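Local coordinates for programmed cell death 6-interacting protein (Homo sapiens, PDB 5WA1), which works in endosomal sorting, multivesicular body biogenesis, membrane repair and cytokinesis, and through its Bro1 domain, the part in this structure, binds CHMP4 proteins of the ESCRT-III machinery, at residues A[66-69]-A[70-74]; A[90-93]-A[94-98]; A[278-281]-A[282-285]; A[322-325]-A[326-329]. All coordinates share one frame; numbering follows the deposited sequence.

Overall arrangement
From the N terminus, the four contacts follow one another in series. Each joins adjoining turns of one helix of the Bro1 domain, and none closes a long loop, nests in another or crosses one. Contact 1 (66-74, on helix 56-75) and contact 2 (the last turns of helix 83-97, ending on Ser98 just after it) belong to successive helices that pack together, centres about 11 Å apart. Later, contact 3 (helix 262-287) and contact 4 (helix 319-340) form a second touching pair, with centres about 12 Å apart, and helix 291-311 packs against both. The two pairs lie on opposite sides of the chain's centre, contacts 1 and 4 being about 55 Å apart between centres.

Contact 1: residues A[66-69]-A[70-74]; sequences ELSK and LRRAA
The guanidinium group of Arg72 lies against the helix backbone one turn earlier, with Ser68 O and Lys69 CA over the same face. Both sit toward its rim, Lys69 CA coming to 3.5 Å from Arg72 NH2. The motif is a set of i to i+3 and i to i+4 contacts along helix 56-75 of the Bro1 domain. Arg72 reaches this position because CG points away from the carbonyl carbon and the chain then bends at chi3 (-68°), which turns the flat group back along the helix. Its NH1 ends 3.5 Å from Ser68 OG, and NH2 lies 3.7 Å from Lys69 CB, so the group rests on the backbone and on the root of the lysine, whose extended chain leads away from it.

Four backbone bonds set this spacing. Leu70 N donates to Glu66 O at 2.9 Å and Arg71 N to Leu67 O at 2.9 Å. Arg72 N reaches Ser68 O at 3.2 Å with the straightest N-H of the set, 166°, and Ala73 N closes the series on Lys69 O.

Arg71 behaves differently from its neighbour. Extended from CG to NE, it leaves the helix and meets Glu140 in a salt bridge, with further hydrogen bonds to Thr33 and Ser34. This buried charge is thus answered by a carboxylate, a hydroxyl and a carbonyl. On another side of the helix the leucines Leu67 and Leu70 are buried and turn toward helix 83-97, against Gln95 and Tyr92 respectively. Between these two leucines, the apolar contact is a light one, Leu67 CD1 standing 4.2 Å from Leu70 CD2.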
loop_
_atom_site.group_PDB
_atom_site.type_symbol
_atom_site.label_atom_id
_atom_site.label_comp_id
_atom_site.label_asym_id
_atom_site.label_seq_id
_atom_site.Cartn_x
_atom_site.Cartn_y
_atom_site.Cartn_z
ATOM N N GLU A 66 17.236 26.510 0.432
ATOM C CA GLU A 66 16.909 25.399 -0.457
ATOM C C GLU A 66 15.986 24.390 0.215
ATOM O O GLU A 66 15.219 23.707 -0.471
ATOM C CB GLU A 66 18.184 24.707 -0.940
ATOM C CG GLU A 66 18.928 25.470 -2.027
ATOM C CD GLU A 66 18.073 25.703 -3.263
ATOM O OE1 GLU A 66 17.779 26.878 -3.572
ATOM O OE2 GLU A 66 17.689 24.709 -3.918
ATOM N N LEU A 67 16.047 24.277 1.544
ATOM C CA LEU A 67 15.174 23.333 2.231
ATOM C C LEU A 67 13.736 23.835 2.261
ATOM O O LEU A 67 12.795 23.054 2.070
ATOM C CB LEU A 67 15.675 23.071 3.648
ATOM C CG LEU A 67 14.734 22.121 4.399
ATOM C CD1 LEU A 67 14.634 20.775 3.684
ATOM C CD2 LEU A 67 15.148 21.941 5.845
ATOM N N SER A 68 13.550 25.132 2.508
ATOM C CA SER A 68 12.208 25.705 2.463
ATOM C C SER A 68 11.617 25.574 1.065
ATOM O O SER A 68 10.429 25.260 0.909
ATOM C CB SER A 68 12.248 27.176 2.898
ATOM O OG SER A 68 10.944 27.628 3.249
ATOM N N LYS A 69 12.438 25.814 0.036
ATOM C CA LYS A 69 11.999 25.603 -1.337
ATOM C C LYS A 69 11.613 24.150 -1.566
ATOM O O LYS A 69 10.592 23.863 -2.203
ATOM C CB LYS A 69 13.106 26.029 -2.299
ATOM C CG LYS A 69 12.885 25.656 -3.755
ATOM C CD LYS A 69 14.051 26.164 -4.604
ATOM C CE LYS A 69 13.960 25.699 -6.049
ATOM N NZ LYS A 69 15.099 26.220 -6.860
ATOM N N LEU A 70 12.409 23.220 -1.030
ATOM C CA LEU A 70 12.121 21.801 -1.198
ATOM C C LEU A 70 10.801 21.421 -0.543
ATOM O O LEU A 70 10.053 20.598 -1.082
ATOM C CB LEU A 70 13.264 20.954 -0.633
ATOM C CG LEU A 70 13.038 19.434 -0.589
ATOM C CD1 LEU A 70 12.723 18.899 -1.980
ATOM C CD2 LEU A 70 14.244 18.717 0.004
ATOM N N ARG A 71 10.492 22.011 0.617
ATOM C CA ARG A 71 9.218 21.714 1.264
ATOM C C ARG A 71 8.052 22.147 0.388
ATOM O O ARG A 71 7.079 21.406 0.219
ATOM C CB ARG A 71 9.132 22.392 2.638
ATOM C CG ARG A 71 7.857 22.001 3.378
ATOM C CD ARG A 71 7.677 22.687 4.725
ATOM N NE ARG A 71 6.714 21.940 5.532
ATOM C CZ ARG A 71 5.402 22.153 5.530
ATOM N NH1 ARG A 71 4.607 21.412 6.296
ATOM N NH2 ARG A 71 4.878 23.116 4.781
ATOM N N ARG A 72 8.127 23.361 -0.171
ATOM C CA ARG A 72 7.060 23.835 -1.045
ATOM C C ARG A 72 6.863 22.899 -2.235
ATOM O O ARG A 72 5.724 22.616 -2.629
ATOM C CB ARG A 72 7.360 25.258 -1.519
ATOM C CG ARG A 72 7.390 26.299 -0.398
ATOM C CD ARG A 72 7.393 27.722 -0.949
ATOM N NE ARG A 72 8.637 28.058 -1.639
ATOM C CZ ARG A 72 9.701 28.592 -1.049
ATOM N NH1 ARG A 72 9.680 28.857 0.252
ATOM N NH2 ARG A 72 10.791 28.862 -1.757
ATOM N N ALA A 73 7.958 22.389 -2.804
ATOM C CA ALA A 73 7.836 21.470 -3.934
ATOM C C ALA A 73 7.306 20.099 -3.512
ATOM O O ALA A 73 6.622 19.434 -4.300
ATOM C CB ALA A 73 9.185 21.325 -4.634
ATOM N N ALA A 74 7.605 19.652 -2.291
ATOM C CA ALA A 74 7.199 18.315 -1.862
ATOM C C ALA A 74 5.763 18.259 -1.356
ATOM O O ALA A 74 5.075 17.255 -1.568
ATOM C CB ALA A 74 8.133 17.791 -0.765
#

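Contact 2: residues A[90-93]-A[94-98]; sequences LRYY and DQICS
Gln95 N donates to Arg91 O at 2.9 Å, the shortest of four i to i+4 backbone bonds that carry helix 83-97 of the Bro1 domain through its last turns. Its N-H is bent to 149°, whereas Cys97 N meets Tyr93 O almost in line at 171°.

Two aromatic rings each receive a side chain from one turn later. Ile96 CG1 lies over one face of Tyr92, 3.8 Å from the ring centroid in a CH-pi contact, while its CD1 reaches Tyr92 CE1 at 3.5 Å. Cys97 SG stands over a face of Tyr93, 3.7 Å from the centroid and displaced toward the CE2-CZ side, as a sulfur-aromatic contact. With SG turned away from the carbonyl carbon (chi1 -63°), the sulfur points back along the helix and onto the ring.

The polar ends have partners outside the helix. Tyr92 OH bonds to Glu140, Asp94 takes the backbone N-H groups of Ile368 and Ser369, and Gln95 pairs with Asp374 and Leu375 N. The rings and their partners therefore meet through dispersion and weak aromatic contacts, while the buried polar groups are satisfied by neighbouring parts of the Bro1 domain, including residues 368-375 near the end of this chain.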
loop_
_atom_site.group_PDB
_atom_site.type_symbol
_atom_site.label_atom_id
_atom_site.label_comp_id
_atom_site.label_asym_id
_atom_site.label_seq_id
_atom_site.Cartn_x
_atom_site.Cartn_y
_atom_site.Cartn_z
ATOM N N LEU A 90 10.232 11.874 -1.357
ATOM C CA LEU A 90 11.229 11.023 -0.715
ATOM C C LEU A 90 12.451 11.830 -0.309
ATOM O O LEU A 90 12.976 11.670 0.801
ATOM C CB LEU A 90 11.637 9.895 -1.654
ATOM C CG LEU A 90 10.517 8.924 -2.020
ATOM C CD1 LEU A 90 11.037 7.886 -2.995
ATOM C CD2 LEU A 90 9.955 8.279 -0.770
ATOM N N ARG A 91 12.920 12.705 -1.200
ATOM C CA ARG A 91 14.074 13.536 -0.882
ATOM C C ARG A 91 13.791 14.428 0.319
ATOM O O ARG A 91 14.646 14.585 1.201
ATOM C CB ARG A 91 14.467 14.376 -2.097
ATOM C CG ARG A 91 15.660 15.288 -1.830
ATOM C CD ARG A 91 15.847 16.336 -2.920
ATOM N NE ARG A 91 16.779 17.379 -2.493
ATOM C CZ ARG A 91 17.003 18.508 -3.158
ATOM N NH1 ARG A 91 16.365 18.751 -4.297
ATOM N NH2 ARG A 91 17.864 19.396 -2.681
ATOM N N TYR A 92 12.595 15.018 0.380
ATOM C CA TYR A 92 12.289 15.901 1.501
ATOM C C TYR A 92 12.193 15.120 2.810
ATOM O O TYR A 92 12.589 15.636 3.861
ATOM C CB TYR A 92 11.005 16.686 1.218
ATOM C CG TYR A 92 10.564 17.584 2.351
ATOM C CD1 TYR A 92 11.337 18.676 2.739
ATOM C CD2 TYR A 92 9.381 17.339 3.039
ATOM C CE1 TYR A 92 10.944 19.497 3.780
ATOM C CE2 TYR A 92 8.978 18.158 4.088
ATOM C CZ TYR A 92 9.764 19.234 4.453
ATOM O OH TYR A 92 9.378 20.053 5.488
ATOM N N TYR A 93 11.704 13.876 2.769
ATOM C CA TYR A 93 11.720 13.047 3.971
ATOM C C TYR A 93 13.145 12.750 4.419
ATOM O O TYR A 93 13.454 12.829 5.614
ATOM C CB TYR A 93 10.958 11.737 3.737
ATOM C CG TYR A 93 10.927 10.857 4.962
ATOM C CD1 TYR A 93 10.048 11.119 6.003
ATOM C CD2 TYR A 93 11.786 9.769 5.086
ATOM C CE1 TYR A 93 10.016 10.320 7.131
ATOM C CE2 TYR A 93 11.758 8.959 6.212
ATOM C CZ TYR A 93 10.872 9.240 7.229
ATOM O OH TYR A 93 10.841 8.443 8.354
ATOM N N ASP A 94 14.028 12.405 3.479
ATOM C CA ASP A 94 15.426 12.172 3.829
ATOM C C ASP A 94 16.054 13.412 4.453
ATOM O O ASP A 94 16.813 13.310 5.423
ATOM C CB ASP A 94 16.225 11.752 2.595
ATOM C CG ASP A 94 15.933 10.328 2.158
ATOM O OD1 ASP A 94 15.318 9.574 2.942
ATOM O OD2 ASP A 94 16.333 9.963 1.031
ATOM N N GLN A 95 15.746 14.592 3.914
ATOM C CA GLN A 95 16.397 15.803 4.396
ATOM C C GLN A 95 15.979 16.117 5.827
ATOM O O GLN A 95 16.826 16.444 6.665
ATOM C CB GLN A 95 16.086 16.970 3.460
ATOM C CG GLN A 95 17.040 18.150 3.606
ATOM C CD GLN A 95 18.491 17.752 3.428
ATOM O OE1 GLN A 95 19.003 17.698 2.307
ATOM N NE2 GLN A 95 19.165 17.470 4.539
ATOM N N ILE A 96 14.688 15.983 6.135
ATOM C CA ILE A 96 14.198 16.278 7.480
ATOM C C ILE A 96 14.784 15.304 8.500
ATOM O O ILE A 96 15.199 15.708 9.596
ATOM C CB ILE A 96 12.662 16.262 7.499
ATOM C CG1 ILE A 96 12.107 17.314 6.533
ATOM C CG2 ILE A 96 12.144 16.490 8.908
ATOM C CD1 ILE A 96 12.460 18.734 6.892
ATOM N N CYS A 97 14.825 14.012 8.168
ATOM C CA CYS A 97 15.434 13.054 9.086
ATOM C C CYS A 97 16.895 13.402 9.357
ATOM O O CYS A 97 17.363 13.302 10.497
ATOM C CB CYS A 97 15.303 11.639 8.531
ATOM S SG CYS A 97 13.587 11.103 8.370
ATOM N N SER A 98 17.622 13.851 8.331
ATOM C CA SER A 98 19.040 14.176 8.456
ATOM C C SER A 98 19.299 15.477 9.205
ATOM O O SER A 98 20.465 15.833 9.403
ATOM C CB SER A 98 19.681 14.260 7.068
ATOM O OG SER A 98 19.814 12.982 6.482
#

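Contact 3: residues A[278-281]-A[282-285]; sequences EYHQ and SILA
Tyr279 O is the tight point of this helical turn, gripped by both Ser282 OG at 2.6 Å and Ile283 N at 3.2 Å. The setting is alpha-helical, within helix 262-287 of the Bro1 domain. Ser282 places its hydroxyl between the backbone N and the carbonyl carbon (chi1 84°), folding it back onto the preceding turn. Both donors approach Tyr279 O from the same face of its carbonyl plane. Ser282 N is also bound, to Glu278 O at 2.8 Å.

Beside this, Ile283 CD1 packs at 3.7 Å from Tyr279 CE2, meeting the ring obliquely. The ring is in turn set against His280, with Tyr279 CD2 over the centre of the imidazole face. His280 ND1 is held by Asp231, and Glu278 by Arg297 and His300, so helices 231-252 and 291-311 hold the polar ends on two sides.

The Gln281-Leu284 side is looser by distance. The two side chains run side by side in the same direction and touch helix 231-252 at Ala235 and Ala232. The backbone stays regular, Ala285 N reaching Gln281 O at 2.9 Å, but between the side chains there is just a van der Waals approach, Gln281 NE2 coming to 3.8 Å from Leu284 CD2.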
loop_
_atom_site.group_PDB
_atom_site.type_symbol
_atom_site.label_atom_id
_atom_site.label_comp_id
_atom_site.label_asym_id
_atom_site.label_seq_id
_atom_site.Cartn_x
_atom_site.Cartn_y
_atom_site.Cartn_z
ATOM N N GLU A 278 -9.456 -21.498 -5.694
ATOM C CA GLU A 278 -10.209 -22.730 -5.980
ATOM C C GLU A 278 -10.229 -23.031 -7.472
ATOM O O GLU A 278 -10.187 -24.199 -7.881
ATOM C CB GLU A 278 -11.633 -22.606 -5.451
ATOM C CG GLU A 278 -11.765 -22.627 -3.935
ATOM C CD GLU A 278 -11.490 -24.001 -3.321
ATOM O OE1 GLU A 278 -11.047 -24.929 -4.044
ATOM O OE2 GLU A 278 -11.712 -24.155 -2.097
ATOM N N TYR A 279 -10.320 -21.991 -8.301
ATOM C CA TYR A 279 -10.359 -22.200 -9.742
ATOM C C TYR A 279 -9.052 -22.804 -10.238
ATOM O O TYR A 279 -9.058 -23.780 -10.993
ATOM C CB TYR A 279 -10.658 -20.888 -10.465
ATOM C CG TYR A 279 -10.583 -21.006 -11.966
ATOM C CD1 TYR A 279 -11.590 -21.649 -12.679
ATOM C CD2 TYR A 279 -9.506 -20.489 -12.670
ATOM C CE1 TYR A 279 -11.530 -21.769 -14.049
ATOM C CE2 TYR A 279 -9.432 -20.606 -14.046
ATOM C CZ TYR A 279 -10.447 -21.246 -14.727
ATOM O OH TYR A 279 -10.385 -21.359 -16.087
ATOM N N HIS A 280 -7.916 -22.243 -9.814
ATOM C CA HIS A 280 -6.642 -22.775 -10.273
ATOM C C HIS A 280 -6.325 -24.112 -9.622
ATOM O O HIS A 280 -5.701 -24.971 -10.252
ATOM C CB HIS A 280 -5.532 -21.753 -10.038
ATOM C CG HIS A 280 -5.611 -20.594 -10.981
ATOM N ND1 HIS A 280 -5.166 -20.670 -12.279
ATOM C CD2 HIS A 280 -6.151 -19.358 -10.836
ATOM C CE1 HIS A 280 -5.397 -19.521 -12.890
ATOM N NE2 HIS A 280 -5.998 -18.711 -12.038
ATOM N N GLN A 281 -6.763 -24.323 -8.383
ATOM C CA GLN A 281 -6.605 -25.649 -7.802
ATOM C C GLN A 281 -7.457 -26.676 -8.536
ATOM O O GLN A 281 -7.051 -27.834 -8.653
ATOM C CB GLN A 281 -6.955 -25.620 -6.313
ATOM C CG GLN A 281 -6.503 -26.868 -5.555
ATOM C CD GLN A 281 -5.000 -26.920 -5.391
ATOM O OE1 GLN A 281 -4.312 -25.914 -5.573
ATOM N NE2 GLN A 281 -4.477 -28.092 -5.050
ATOM N N SER A 282 -8.622 -26.270 -9.051
ATOM C CA SER A 282 -9.474 -27.196 -9.784
ATOM C C SER A 282 -8.828 -27.630 -11.100
ATOM O O SER A 282 -9.003 -28.780 -11.529
ATOM C CB SER A 282 -10.853 -26.572 -10.037
ATOM O OG SER A 282 -10.818 -25.746 -11.199
ATOM N N ILE A 283 -8.098 -26.729 -11.760
ATOM C CA ILE A 283 -7.362 -27.095 -12.970
ATOM C C ILE A 283 -6.322 -28.165 -12.656
ATOM O O ILE A 283 -6.162 -29.139 -13.406
ATOM C CB ILE A 283 -6.709 -25.843 -13.597
ATOM C CG1 ILE A 283 -7.785 -24.862 -14.066
ATOM C CG2 ILE A 283 -5.764 -26.238 -14.752
ATOM C CD1 ILE A 283 -7.227 -23.556 -14.591
ATOM N N LEU A 284 -5.589 -27.992 -11.552
ATOM C CA LEU A 284 -4.653 -29.023 -11.114
ATOM C C LEU A 284 -5.372 -30.338 -10.855
ATOM O O LEU A 284 -4.904 -31.402 -11.276
ATOM C CB LEU A 284 -3.922 -28.564 -9.850
ATOM C CG LEU A 284 -2.889 -29.534 -9.269
ATOM C CD1 LEU A 284 -1.848 -29.929 -10.314
ATOM C CD2 LEU A 284 -2.210 -28.906 -8.053
ATOM N N ALA A 285 -6.512 -30.286 -10.168
ATOM C CA ALA A 285 -7.278 -31.505 -9.916
ATOM C C ALA A 285 -7.648 -32.195 -11.223
ATOM O O ALA A 285 -7.503 -33.416 -11.344
ATOM C CB ALA A 285 -8.537 -31.186 -9.107
#

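Contact 4: residues A[322-325]-A[326-329]; sequences SDKI and NRAL
Hydrogen bonding in this alpha-helical turn of the Bro1 domain, on helix 319-340, centres on Ser322 O, which Asn326 takes twice: through its backbone N at 3.0 Å and through ND2 at 2.6 Å. The two donors arrive from opposite faces of the carbonyl plane, ND2 standing well above it (42°). Asn326 CG lies anti to its own carbonyl carbon, chi1 -72°, which brings the amide back over the previous turn. Arg327 N to Asp323 O and Leu329 N to Ile325 O, both 2.8 Å, are further i to i+4 bonds.

The contact of a flat group with the backbone comes from Arg327. Bent at chi3, it lays one guanidinium face over Asp323 O and Lys324 CA, the latter 3.5 Å from Arg327 NH2. Its charge is not paired with the Asp323 carboxylate, since Asp323 OD2 and Arg327 NH2 are 6.1 Å apart; that carboxylate has instead a long, weak ion pair with Lys319.

Van der Waals packing joins the turn to neighbouring helices. Ile325 and Leu329, both buried, lie against helix 291-311, Ile325 in apolar contact with Ala302 and Ile305, Leu329 on Gln299. Lys324 touches Tyr279 of helix 262-287. Within the turn itself, Ala328 CB rests 3.5 Å from Lys324 O.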
loop_
_atom_site.group_PDB
_atom_site.type_symbol
_atom_site.label_atom_id
_atom_site.label_comp_id
_atom_site.label_asym_id
_atom_site.label_seq_id
_atom_site.Cartn_x
_atom_site.Cartn_y
_atom_site.Cartn_z
ATOM N N SER A 322 -17.078 -15.251 -13.865
ATOM C CA SER A 322 -18.241 -16.076 -13.554
ATOM C C SER A 322 -18.577 -17.021 -14.704
ATOM O O SER A 322 -18.869 -18.204 -14.483
ATOM C CB SER A 322 -19.434 -15.183 -13.230
ATOM O OG SER A 322 -20.508 -15.941 -12.717
ATOM N N ASP A 323 -18.537 -16.512 -15.940
ATOM C CA ASP A 323 -18.812 -17.335 -17.116
ATOM C C ASP A 323 -17.749 -18.408 -17.306
ATOM O O ASP A 323 -18.062 -19.536 -17.708
ATOM C CB ASP A 323 -18.893 -16.452 -18.359
ATOM C CG ASP A 323 -20.037 -15.465 -18.301
ATOM O OD1 ASP A 323 -20.981 -15.694 -17.516
ATOM O OD2 ASP A 323 -19.992 -14.458 -19.040
ATOM N N LYS A 324 -16.484 -18.071 -17.050
ATOM C CA LYS A 324 -15.413 -19.054 -17.166
ATOM C C LYS A 324 -15.626 -20.205 -16.191
ATOM O O LYS A 324 -15.503 -21.380 -16.557
ATOM C CB LYS A 324 -14.064 -18.376 -16.929
ATOM C CG LYS A 324 -12.864 -19.285 -17.110
ATOM C CD LYS A 324 -11.562 -18.488 -17.116
ATOM C CE LYS A 324 -11.308 -17.794 -15.789
ATOM N NZ LYS A 324 -10.080 -16.945 -15.827
ATOM N N ILE A 325 -15.966 -19.880 -14.944
ATOM C CA ILE A 325 -16.205 -20.903 -13.927
ATOM C C ILE A 325 -17.373 -21.785 -14.328
ATOM O O ILE A 325 -17.297 -23.019 -14.278
ATOM C CB ILE A 325 -16.453 -20.243 -12.558
ATOM C CG1 ILE A 325 -15.197 -19.549 -12.050
ATOM C CG2 ILE A 325 -16.968 -21.274 -11.537
ATOM C CD1 ILE A 325 -15.477 -18.624 -10.855
ATOM N N ASN A 326 -18.479 -21.165 -14.728
ATOM C CA ASN A 326 -19.681 -21.940 -14.987
ATOM C C ASN A 326 -19.590 -22.716 -16.295
ATOM O O ASN A 326 -20.183 -23.790 -16.408
ATOM C CB ASN A 326 -20.897 -21.018 -14.937
ATOM C CG ASN A 326 -21.213 -20.573 -13.513
ATOM O OD1 ASN A 326 -21.718 -21.355 -12.708
ATOM N ND2 ASN A 326 -20.883 -19.329 -13.186
ATOM N N ARG A 327 -18.829 -22.222 -17.275
ATOM C CA ARG A 327 -18.551 -23.048 -18.447
ATOM C C ARG A 327 -17.738 -24.280 -18.064
ATOM O O ARG A 327 -18.019 -25.385 -18.539
ATOM C CB ARG A 327 -17.826 -22.233 -19.518
ATOM C CG ARG A 327 -18.762 -21.474 -20.444
ATOM C CD ARG A 327 -18.010 -20.805 -21.586
ATOM N NE ARG A 327 -17.335 -19.577 -21.171
ATOM C CZ ARG A 327 -16.033 -19.481 -20.914
ATOM N NH1 ARG A 327 -15.250 -20.546 -21.030
ATOM N NH2 ARG A 327 -15.514 -18.317 -20.546
ATOM N N ALA A 328 -16.732 -24.113 -17.200
ATOM C CA ALA A 328 -15.917 -25.254 -16.796
ATOM C C ALA A 328 -16.719 -26.223 -15.939
ATOM O O ALA A 328 -16.592 -27.444 -16.080
ATOM C CB ALA A 328 -14.676 -24.772 -16.046
ATOM N N LEU A 329 -17.557 -25.692 -15.051
ATOM C CA LEU A 329 -18.321 -26.537 -14.139
ATOM C C LEU A 329 -19.396 -27.322 -14.884
ATOM O O LEU A 329 -19.626 -28.502 -14.593
ATOM C CB LEU A 329 -18.921 -25.668 -13.025
ATOM C CG LEU A 329 -19.845 -26.323 -11.988
ATOM C CD1 LEU A 329 -19.142 -27.443 -11.235
ATOM C CD2 LEU A 329 -20.412 -25.273 -11.011
#